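Local atomic coordinates of VP5 (Halorubrum pleomorphic virus 6, PDB entry 6QGL), a protein that probably serves as the membrane-anchored envelope protein of a haloarchaeal virus and mediates fusion of the viral and host membranes. Residues Ile108-Tyr120 with Val235-Arg247. Sequence-based numbering, arbitrary orientation.
Sequences IDSYETTVRTNFY and VETEMDTVFQNVR
Glu-112 and Phe-243 meet across an antiparallel helix pair with knobs-into-holes packing. The segments 108-120 and 235-247 belong to two long helices of the envelope protein N-terminal family region, and the axes of the two segments come within 11.5 Å, at 174°. Phe-243 is one knob, set among Tyr-111, Glu-112, Val-115 and Arg-116.

Glu-112 can be followed outward from its backbone. CB touches the Phe-243 ring at CE1. CG is anti to the backbone N (chi1 -173°), which places it over the ring centre in a CH-pi contact, 3.6 Å from the centroid. The chain runs on extended, and the carboxylate lies almost parallel to the ring plane, stacked on it. OE1 is met on its syn side by Arg-247 NH1 at 2.7 Å, a salt bridge. OE2 accepts bonds from NE and NH2 of Arg-116, which grip it side-on. The salt bridge from Arg-116 NE to Glu-112 OE2 is 2.8 Å long and uses the anti lone pair. Glu-112 thus joins an arginine from each helix, which probably favours its charged form.

The edge of the Phe-243 ring is turned to the face of Tyr-111, an offset edge-to-face pair. The hydroxyl of Tyr-111 bonds to the backbone oxygen of Thr-25. Ile-108 CG2 lies over one face of the Arg-247 guanidinium. Near the other end, Met-239 CE lies over one face of the Phe-119 ring in a CH-pi contact, and SD makes an oblique Met-aromatic contact with the same ring. Val-235 CG1 reaches Phe-119 CE1 at 3.7 Å.

Arg-116 is the second knob, among Glu-236, Met-239, Asp-240 and Phe-243. Its NH2 forms a salt bridge to Asp-240 OD1 at 2.6 Å, on the anti lone pair. Its NH1 donates to Tyr-120 OH, and that hydroxyl in turn donates to Glu-236 OE1 at 2.7 Å, 16° out of the carboxylate plane.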
loop_
_atom_site.group_PDB
_atom_site.type_symbol
_atom_site.label_atom_id
_atom_site.label_comp_id
_atom_site.label_asym_id
_atom_site.label_seq_id
_atom_site.Cartn_x
_atom_site.Cartn_y
_atom_site.Cartn_z
ATOM N N ILE A 108 9.368 15.418 -17.387
ATOM C CA ILE A 108 9.983 14.517 -16.403
ATOM C C ILE A 108 10.153 15.261 -15.070
ATOM O O ILE A 108 9.795 14.710 -14.035
ATOM C CB ILE A 108 11.326 13.867 -16.889
ATOM C CG1 ILE A 108 11.164 13.172 -18.257
ATOM C CG2 ILE A 108 11.865 12.855 -15.849
ATOM C CD1 ILE A 108 12.455 13.056 -19.060
ATOM N N ASP A 109 10.652 16.516 -15.104
ATOM C CA ASP A 109 10.864 17.334 -13.902
ATOM C C ASP A 109 9.602 17.488 -13.070
ATOM O O ASP A 109 9.653 17.249 -11.870
ATOM C CB ASP A 109 11.455 18.714 -14.251
ATOM C CG ASP A 109 12.890 18.707 -14.738
ATOM O OD1 ASP A 109 13.560 17.699 -14.575
ATOM O OD2 ASP A 109 13.337 19.726 -15.265
ATOM N N SER A 110 8.470 17.841 -13.708
ATOM C CA SER A 110 7.187 17.996 -13.027
ATOM C C SER A 110 6.670 16.658 -12.500
ATOM O O SER A 110 6.114 16.624 -11.405
ATOM C CB SER A 110 6.156 18.631 -13.950
ATOM O OG SER A 110 5.894 17.781 -15.051
ATOM N N TYR A 111 6.869 15.562 -13.260
ATOM C CA TYR A 111 6.419 14.230 -12.863
ATOM C C TYR A 111 7.227 13.692 -11.688
ATOM O O TYR A 111 6.632 13.222 -10.720
ATOM C CB TYR A 111 6.382 13.267 -14.065
ATOM C CG TYR A 111 5.860 11.868 -13.789
ATOM C CD1 TYR A 111 4.743 11.659 -12.975
ATOM C CD2 TYR A 111 6.590 10.751 -14.172
ATOM C CE1 TYR A 111 4.304 10.373 -12.658
ATOM C CE2 TYR A 111 6.170 9.459 -13.848
ATOM C CZ TYR A 111 5.013 9.273 -13.107
ATOM O OH TYR A 111 4.594 8.008 -12.774
ATOM N N GLU A 112 8.571 13.803 -11.752
ATOM C CA GLU A 112 9.487 13.362 -10.696
ATOM C C GLU A 112 9.247 14.134 -9.403
ATOM O O GLU A 112 9.244 13.519 -8.338
ATOM C CB GLU A 112 10.953 13.481 -11.143
ATOM C CG GLU A 112 11.949 12.879 -10.157
ATOM C CD GLU A 112 13.399 12.809 -10.595
ATOM O OE1 GLU A 112 13.660 12.956 -11.809
ATOM O OE2 GLU A 112 14.276 12.598 -9.724
ATOM N N THR A 113 9.030 15.469 -9.500
ATOM C CA THR A 113 8.767 16.334 -8.349
ATOM C C THR A 113 7.528 15.844 -7.609
ATOM O O THR A 113 7.586 15.694 -6.399
ATOM C CB THR A 113 8.695 17.814 -8.763
ATOM O OG1 THR A 113 9.924 18.173 -9.391
ATOM C CG2 THR A 113 8.456 18.751 -7.582
ATOM N N THR A 114 6.448 15.525 -8.340
ATOM C CA THR A 114 5.197 15.023 -7.774
ATOM C C THR A 114 5.416 13.706 -7.019
ATOM O O THR A 114 5.041 13.618 -5.852
ATOM C CB THR A 114 4.124 14.942 -8.869
ATOM O OG1 THR A 114 3.982 16.236 -9.451
ATOM C CG2 THR A 114 2.776 14.470 -8.350
ATOM N N VAL A 115 6.054 12.714 -7.674
ATOM C CA VAL A 115 6.344 11.386 -7.121
ATOM C C VAL A 115 7.241 11.500 -5.883
ATOM O O VAL A 115 6.902 10.938 -4.839
ATOM C CB VAL A 115 6.907 10.417 -8.211
ATOM C CG1 VAL A 115 7.329 9.080 -7.610
ATOM C CG2 VAL A 115 5.898 10.195 -9.328
ATOM N N ARG A 116 8.351 12.261 -5.987
ATOM C CA ARG A 116 9.285 12.460 -4.877
ATOM C C ARG A 116 8.657 13.205 -3.715
ATOM O O ARG A 116 8.794 12.750 -2.581
ATOM C CB ARG A 116 10.569 13.154 -5.331
ATOM C CG ARG A 116 11.484 12.248 -6.115
ATOM C CD ARG A 116 12.908 12.749 -6.077
ATOM N NE ARG A 116 13.712 12.043 -7.062
ATOM C CZ ARG A 116 14.397 10.929 -6.830
ATOM N NH1 ARG A 116 14.415 10.392 -5.612
ATOM N NH2 ARG A 116 15.075 10.349 -7.805
ATOM N N THR A 117 7.954 14.327 -3.990
ATOM C CA THR A 117 7.272 15.134 -2.971
ATOM C C THR A 117 6.289 14.269 -2.186
ATOM O O THR A 117 6.315 14.323 -0.961
ATOM C CB THR A 117 6.635 16.404 -3.578
ATOM O OG1 THR A 117 7.663 17.203 -4.160
ATOM C CG2 THR A 117 5.893 17.246 -2.554
ATOM N N ASN A 118 5.477 13.436 -2.878
ATOM C CA ASN A 118 4.513 12.536 -2.228
ATOM C C ASN A 118 5.203 11.538 -1.311
ATOM O O ASN A 118 4.754 11.337 -0.181
ATOM C CB ASN A 118 3.670 11.792 -3.260
ATOM C CG ASN A 118 2.713 12.658 -4.030
ATOM O OD1 ASN A 118 2.417 13.809 -3.678
ATOM N ND2 ASN A 118 2.219 12.111 -5.116
ATOM N N PHE A 119 6.304 10.939 -1.794
ATOM C CA PHE A 119 7.106 9.968 -1.064
ATOM C C PHE A 119 7.729 10.591 0.194
ATOM O O PHE A 119 7.549 10.043 1.284
ATOM C CB PHE A 119 8.170 9.351 -1.992
ATOM C CG PHE A 119 9.086 8.346 -1.342
ATOM C CD1 PHE A 119 8.618 7.089 -0.975
ATOM C CD2 PHE A 119 10.424 8.646 -1.118
ATOM C CE1 PHE A 119 9.465 6.162 -0.364
ATOM C CE2 PHE A 119 11.275 7.712 -0.521
ATOM C CZ PHE A 119 10.790 6.476 -0.153
ATOM N N TYR A 120 8.414 11.749 0.054
ATOM C CA TYR A 120 9.036 12.438 1.192
ATOM C C TYR A 120 8.013 13.028 2.156
ATOM O O TYR A 120 8.290 13.092 3.354
ATOM C CB TYR A 120 10.040 13.511 0.743
ATOM C CG TYR A 120 11.141 13.019 -0.168
ATOM C CD1 TYR A 120 11.782 11.806 0.067
ATOM C CD2 TYR A 120 11.585 13.798 -1.232
ATOM C CE1 TYR A 120 12.795 11.350 -0.771
ATOM C CE2 TYR A 120 12.602 13.356 -2.073
ATOM C CZ TYR A 120 13.206 12.133 -1.836
ATOM O OH TYR A 120 14.204 11.698 -2.665
ATOM N N VAL A 235 12.846 1.930 -1.910
ATOM C CA VAL A 235 11.960 2.697 -2.793
ATOM C C VAL A 235 12.721 3.910 -3.346
ATOM O O VAL A 235 12.599 4.215 -4.535
ATOM C CB VAL A 235 10.632 3.102 -2.088
ATOM C CG1 VAL A 235 9.648 3.727 -3.078
ATOM C CG2 VAL A 235 9.990 1.910 -1.384
ATOM N N GLU A 236 13.529 4.570 -2.490
ATOM C CA GLU A 236 14.345 5.729 -2.852
ATOM C C GLU A 236 15.332 5.397 -3.975
ATOM O O GLU A 236 15.330 6.083 -4.999
ATOM C CB GLU A 236 15.074 6.288 -1.614
ATOM C CG GLU A 236 16.185 7.289 -1.908
ATOM C CD GLU A 236 15.795 8.626 -2.515
ATOM O OE1 GLU A 236 14.648 9.077 -2.296
ATOM O OE2 GLU A 236 16.654 9.237 -3.192
ATOM N N THR A 237 16.153 4.340 -3.787
ATOM C CA THR A 237 17.160 3.897 -4.760
ATOM C C THR A 237 16.527 3.432 -6.069
ATOM O O THR A 237 17.108 3.651 -7.132
ATOM C CB THR A 237 18.109 2.855 -4.159
ATOM O OG1 THR A 237 17.347 1.768 -3.634
ATOM C CG2 THR A 237 19.007 3.437 -3.075
ATOM N N GLU A 238 15.328 2.821 -5.994
ATOM C CA GLU A 238 14.577 2.360 -7.159
ATOM C C GLU A 238 14.015 3.553 -7.931
ATOM O O GLU A 238 14.034 3.544 -9.164
ATOM C CB GLU A 238 13.455 1.412 -6.732
ATOM C CG GLU A 238 13.898 -0.026 -6.532
ATOM C CD GLU A 238 13.057 -0.844 -5.565
ATOM O OE1 GLU A 238 11.819 -0.669 -5.552
ATOM O OE2 GLU A 238 13.639 -1.663 -4.817
ATOM N N MET A 239 13.550 4.590 -7.201
ATOM C CA MET A 239 13.026 5.837 -7.758
ATOM C C MET A 239 14.128 6.547 -8.547
ATOM O O MET A 239 13.871 7.009 -9.660
ATOM C CB MET A 239 12.519 6.738 -6.628
ATOM C CG MET A 239 11.327 7.574 -6.989
ATOM S SD MET A 239 10.621 8.336 -5.497
ATOM C CE MET A 239 9.550 7.066 -4.969
ATOM N N ASP A 240 15.364 6.591 -7.991
ATOM C CA ASP A 240 16.529 7.198 -8.643
ATOM C C ASP A 240 16.845 6.465 -9.940
ATOM O O ASP A 240 17.065 7.121 -10.960
ATOM C CB ASP A 240 17.765 7.187 -7.716
ATOM C CG ASP A 240 17.703 8.104 -6.514
ATOM O OD1 ASP A 240 16.840 8.991 -6.490
ATOM O OD2 ASP A 240 18.531 7.935 -5.599
ATOM N N THR A 241 16.831 5.111 -9.901
ATOM C CA THR A 241 17.092 4.242 -11.047
ATOM C C THR A 241 16.111 4.549 -12.177
ATOM O O THR A 241 16.537 4.797 -13.304
ATOM C CB THR A 241 17.043 2.752 -10.618
ATOM O OG1 THR A 241 17.958 2.536 -9.543
ATOM C CG2 THR A 241 17.363 1.799 -11.760
ATOM N N VAL A 242 14.812 4.552 -11.855
ATOM C CA VAL A 242 13.701 4.797 -12.766
ATOM C C VAL A 242 13.832 6.154 -13.467
ATOM O O VAL A 242 13.805 6.180 -14.694
ATOM C CB VAL A 242 12.346 4.597 -12.029
ATOM C CG1 VAL A 242 11.189 5.290 -12.740
ATOM C CG2 VAL A 242 12.052 3.114 -11.843
ATOM N N PHE A 243 14.033 7.255 -12.720
ATOM C CA PHE A 243 14.145 8.575 -13.341
ATOM C C PHE A 243 15.485 8.815 -14.062
ATOM O O PHE A 243 15.533 9.639 -14.982
ATOM C CB PHE A 243 13.823 9.683 -12.345
ATOM C CG PHE A 243 12.371 9.694 -11.923
ATOM C CD1 PHE A 243 11.365 10.037 -12.824
ATOM C CD2 PHE A 243 12.006 9.355 -10.628
ATOM C CE1 PHE A 243 10.024 10.042 -12.429
ATOM C CE2 PHE A 243 10.665 9.371 -10.232
ATOM C CZ PHE A 243 9.684 9.709 -11.134
ATOM N N GLN A 244 16.542 8.054 -13.706
ATOM C CA GLN A 244 17.823 8.140 -14.408
ATOM C C GLN A 244 17.651 7.482 -15.779
ATOM O O GLN A 244 18.056 8.060 -16.790
ATOM C CB GLN A 244 18.957 7.464 -13.607
ATOM C CG GLN A 244 20.333 7.579 -14.286
ATOM C CD GLN A 244 21.520 7.369 -13.378
ATOM O OE1 GLN A 244 21.399 7.033 -12.190
ATOM N NE2 GLN A 244 22.709 7.561 -13.934
ATOM N N ASN A 245 17.000 6.294 -15.800
ATOM C CA ASN A 245 16.708 5.520 -17.005
ATOM C C ASN A 245 15.832 6.291 -17.990
ATOM O O ASN A 245 16.067 6.187 -19.189
ATOM C CB ASN A 245 16.063 4.172 -16.657
ATOM C CG ASN A 245 16.957 3.175 -15.948
ATOM O OD1 ASN A 245 18.191 3.271 -15.935
ATOM N ND2 ASN A 245 16.340 2.180 -15.331
ATOM N N VAL A 246 14.836 7.062 -17.489
ATOM C CA VAL A 246 13.924 7.870 -18.314
ATOM C C VAL A 246 14.695 8.997 -19.000
ATOM O O VAL A 246 14.578 9.147 -20.213
ATOM C CB VAL A 246 12.689 8.402 -17.530
ATOM C CG1 VAL A 246 11.831 9.317 -18.393
ATOM C CG2 VAL A 246 11.846 7.262 -16.994
ATOM N N ARG A 247 15.485 9.765 -18.230
ATOM C CA ARG A 247 16.267 10.889 -18.742
ATOM C C ARG A 247 17.337 10.475 -19.742
ATOM O O ARG A 247 17.490 11.129 -20.776
ATOM C CB ARG A 247 16.884 11.689 -17.596
ATOM C CG ARG A 247 15.863 12.475 -16.833
ATOM C CD ARG A 247 16.465 13.756 -16.299
ATOM N NE ARG A 247 15.398 14.657 -15.896
ATOM C CZ ARG A 247 14.873 14.645 -14.684
ATOM N NH1 ARG A 247 15.337 13.818 -13.761
ATOM N NH2 ARG A 247 13.832 15.394 -14.404
#